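Local coordinates for protection of telomeres protein 1 (Schizosaccharomyces pombe, PDB 5USB) that binds single-stranded telomeric DNA to protect the 3' overhang of chromosome ends and regulates telomerase and telomere length, at residues Thr36-Asn41 with Asn129-Arg134. The protein carries 1 engineered substitution. Sequence-based numbering, arbitrary orientation.
Sequences TDYTEN and NEIKSR
The CA atoms of Asp-37 and Ile-131 lie 5.3 Å apart where the loop leaving strand 31-36 of this OB-fold DNA-binding domain meets the first turns of the C-terminal helix 129-138. The Asp-37 carbonyl oxygen is gripped side-on by Arg-134, which donates from both NE and NH2 at 2.9 Å, with the oxygen lying close to the guanidinium plane at its edge. A bend at chi3 (-64°) turns the arginine head back over its own helix, and one guanidinium face thereby rests on Glu-130 O. Thr-39 CG2 presses on the other face, 3.2 Å from Arg-134 NE, while Arg-134 NH1 forms a salt bridge with Glu-130 OE1, so that the flat group is held on two faces and at its edge. Replacing Arg-134 by an alanine is likely to leave Asp-37 O without its two donors and to open a gap beneath the Thr-39 methyl. Apolar contacts flank this grip: Ile-131 CG1 packs on Asp-37 CB, and its CG2 meets Tyr-38 CD2 at 4.0 Å, the two side chains crossing at about a right angle. The Tyr-38 hydroxyl adds a hydrogen bond to Lys-135 NZ, further along the same helix. Within the loop, Thr-36 OG1 accepts from Tyr-38 N in an ST turn, and the Asp-37 carboxylate receives Leu-6 N on OD2 and, on the syn lone pair of OD1, Thr-39 OG1 at 2.6 Å.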
ATOM      1  N   THR A  36      -0.530   4.923  -0.093  1.00 11.82           N
ATOM      2  CA  THR A  36      -0.463   5.897  -1.170  1.00 10.80           C
ATOM      3  C   THR A  36       0.925   6.508  -1.239  1.00 10.18           C
ATOM      4  O   THR A  36       1.610   6.623  -0.216  1.00 12.80           O
ATOM      5  CB  THR A  36      -1.486   7.032  -0.952  1.00 11.14           C
ATOM      6  OG1 THR A  36      -1.516   7.906  -2.086  1.00 12.37           O
ATOM      7  CG2 THR A  36      -1.133   7.878   0.222  1.00 12.77           C
ATOM      8  N   ASP A  37       1.315   6.941  -2.462  1.00 11.28           N
ATOM      9  CA  ASP A  37       2.444   7.862  -2.565  1.00 14.03           C
ATOM     10  C   ASP A  37       2.009   9.166  -3.223  1.00 15.71           C
ATOM     11  O   ASP A  37       2.859   9.954  -3.675  1.00 16.23           O
ATOM     12  CB  ASP A  37       3.640   7.223  -3.278  1.00 16.86           C
ATOM     13  CG  ASP A  37       3.388   6.903  -4.714  1.00 13.17           C
ATOM     14  OD1 ASP A  37       2.306   7.245  -5.237  1.00 16.01           O
ATOM     15  OD2 ASP A  37       4.329   6.353  -5.368  1.00 17.95           O
ATOM     16  N   TYR A  38       0.699   9.396  -3.256  1.00 13.49           N
ATOM     17  CA  TYR A  38       0.073  10.587  -3.839  1.00 14.01           C
ATOM     18  C   TYR A  38       0.340  10.688  -5.333  1.00 18.70           C
ATOM     19  O   TYR A  38       0.461  11.786  -5.885  1.00 18.75           O
ATOM     20  CB  TYR A  38       0.505  11.836  -3.059  1.00 15.20           C
ATOM     21  CG  TYR A  38      -0.127  11.832  -1.698  1.00 18.40           C
ATOM     22  CD1 TYR A  38      -1.444  12.240  -1.559  1.00 20.57           C
ATOM     23  CD2 TYR A  38       0.556  11.366  -0.576  1.00 16.66           C
ATOM     24  CE1 TYR A  38      -2.072  12.223  -0.355  1.00 21.82           C
ATOM     25  CE2 TYR A  38      -0.089  11.335   0.671  1.00 21.08           C
ATOM     26  CZ  TYR A  38      -1.413  11.766   0.735  1.00 18.41           C
ATOM     27  OH  TYR A  38      -2.113  11.783   1.921  1.00 28.34           O
ATOM     28  N   THR A  39       0.436   9.541  -6.007  1.00 15.29           N
ATOM     29  CA  THR A  39       0.437   9.459  -7.463  1.00 15.35           C
ATOM     30  C   THR A  39      -0.743   8.587  -7.880  1.00 17.72           C
ATOM     31  O   THR A  39      -1.110   7.639  -7.194  1.00 16.65           O
ATOM     32  CB  THR A  39       1.774   8.928  -8.073  1.00 16.42           C
ATOM     33  OG1 THR A  39       1.923   7.527  -7.810  1.00 17.40           O
ATOM     34  CG2 THR A  39       2.997   9.700  -7.519  1.00 21.21           C
ATOM     35  N   GLU A  40      -1.357   8.934  -8.996  1.00 15.59           N
ATOM     36  CA  GLU A  40      -2.613   8.331  -9.450  1.00 12.14           C
ATOM     37  C   GLU A  40      -2.366   7.130 -10.339  1.00 14.13           C
ATOM     38  O   GLU A  40      -1.446   7.140 -11.151  1.00 16.41           O
ATOM     39  CB  GLU A  40      -3.396   9.388 -10.208  1.00 18.26           C
ATOM     40  CG  GLU A  40      -4.771   9.060 -10.584  1.00 19.52           C
ATOM     41  CD  GLU A  40      -5.437  10.255 -11.229  1.00 27.18           C
ATOM     42  OE1 GLU A  40      -4.732  11.267 -11.455  1.00 31.87           O
ATOM     43  OE2 GLU A  40      -6.645  10.191 -11.454  1.00 22.19           O
ATOM     44  N   ASN A  41      -3.172   6.080 -10.154  1.00 14.76           N
ATOM     45  CA  ASN A  41      -3.118   4.893 -10.994  1.00 14.75           C
ATOM     46  C   ASN A  41      -4.507   4.553 -11.488  1.00 14.67           C
ATOM     47  O   ASN A  41      -5.422   4.392 -10.687  1.00 13.89           O
ATOM     48  CB  ASN A  41      -2.539   3.715 -10.223  1.00 14.99           C
ATOM     49  CG  ASN A  41      -2.217   2.536 -11.102  1.00 16.80           C
ATOM     50  OD1 ASN A  41      -3.066   2.020 -11.818  1.00 17.43           O
ATOM     51  ND2 ASN A  41      -0.989   2.082 -11.025  1.00 16.83           N
ATOM     52  N   ASN A 129      10.808  12.200   0.775  1.00 22.19           N
ATOM     53  CA  ASN A 129      10.614  13.626   0.523  1.00 25.05           C
ATOM     54  C   ASN A 129       9.602  13.884  -0.572  1.00 22.14           C
ATOM     55  O   ASN A 129       8.893  14.894  -0.524  1.00 24.94           O
ATOM     56  CB  ASN A 129      11.935  14.288   0.133  1.00 23.82           C
ATOM     57  CG  ASN A 129      12.863  14.496   1.310  1.00 28.23           C
ATOM     58  OD1 ASN A 129      12.476  14.389   2.474  1.00 27.38           O
ATOM     59  ND2 ASN A 129      14.115  14.790   1.003  1.00 29.60           N
ATOM     60  N   GLU A 130       9.532  13.016  -1.581  1.00 24.15           N
ATOM     61  CA  GLU A 130       8.584  13.240  -2.666  1.00 22.62           C
ATOM     62  C   GLU A 130       7.155  12.985  -2.235  1.00 21.32           C
ATOM     63  O   GLU A 130       6.242  13.670  -2.699  1.00 22.95           O
ATOM     64  CB  GLU A 130       8.908  12.364  -3.871  1.00 25.94           C
ATOM     65  CG  GLU A 130      10.002  12.931  -4.734  1.00 33.41           C
ATOM     66  CD  GLU A 130      10.231  12.121  -5.998  1.00 38.62           C
ATOM     67  OE1 GLU A 130       9.525  11.090  -6.212  1.00 27.43           O
ATOM     68  OE2 GLU A 130      11.116  12.535  -6.788  1.00 32.35           O
ATOM     69  N   ILE A 131       6.926  11.960  -1.410  1.00 19.86           N
ATOM     70  CA  ILE A 131       5.578  11.744  -0.887  1.00 16.33           C
ATOM     71  C   ILE A 131       5.103  12.975  -0.149  1.00 19.64           C
ATOM     72  O   ILE A 131       3.966  13.409  -0.319  1.00 22.24           O
ATOM     73  CB  ILE A 131       5.537  10.504   0.017  1.00 19.15           C
ATOM     74  CG1 ILE A 131       5.686   9.232  -0.804  1.00 16.85           C
ATOM     75  CG2 ILE A 131       4.245  10.485   0.839  1.00 20.22           C
ATOM     76  CD1 ILE A 131       6.066   8.042   0.024  1.00 19.47           C
ATOM     77  N   LYS A 132       5.949  13.516   0.740  1.00 18.40           N
ATOM     78  CA  LYS A 132       5.567  14.674   1.538  1.00 20.55           C
ATOM     79  C   LYS A 132       5.294  15.863   0.645  1.00 25.80           C
ATOM     80  O   LYS A 132       4.366  16.647   0.890  1.00 24.41           O
ATOM     81  CB  LYS A 132       6.686  14.974   2.523  1.00 23.23           C
ATOM     82  CG  LYS A 132       6.837  13.912   3.571  1.00 22.36           C
ATOM     83  CD  LYS A 132       8.004  14.186   4.472  1.00 24.04           C
ATOM     84  CE  LYS A 132       8.176  13.085   5.468  1.00 24.12           C
ATOM     85  NZ  LYS A 132       9.347  13.371   6.306  1.00 25.85           N
ATOM     86  N   SER A 133       6.094  15.999  -0.400  1.00 24.29           N
ATOM     87  CA  SER A 133       5.942  17.101  -1.334  1.00 22.72           C
ATOM     88  C   SER A 133       4.675  16.956  -2.159  1.00 30.27           C
ATOM     89  O   SER A 133       3.935  17.924  -2.345  1.00 28.55           O
ATOM     90  CB  SER A 133       7.158  17.174  -2.243  1.00 29.96           C
ATOM     91  OG  SER A 133       7.035  18.315  -3.065  1.00 33.71           O
ATOM     92  N   ARG A 134       4.413  15.756  -2.684  1.00 23.70           N
ATOM     93  CA  ARG A 134       3.174  15.540  -3.429  1.00 24.34           C
ATOM     94  C   ARG A 134       1.938  15.658  -2.537  1.00 25.78           C
ATOM     95  O   ARG A 134       0.881  16.126  -2.989  1.00 22.83           O
ATOM     96  CB  ARG A 134       3.214  14.173  -4.112  1.00 21.35           C
ATOM     97  CG  ARG A 134       4.121  14.145  -5.345  1.00 21.60           C
ATOM     98  CD  ARG A 134       3.894  12.931  -6.182  1.00 24.86           C
ATOM     99  NE  ARG A 134       4.263  11.780  -5.392  1.00 23.55           N
ATOM    100  CZ  ARG A 134       5.440  11.181  -5.433  1.00 22.11           C
ATOM    101  NH1 ARG A 134       6.410  11.574  -6.282  1.00 24.94           N
ATOM    102  NH2 ARG A 134       5.635  10.152  -4.632  1.00 18.04           N
TER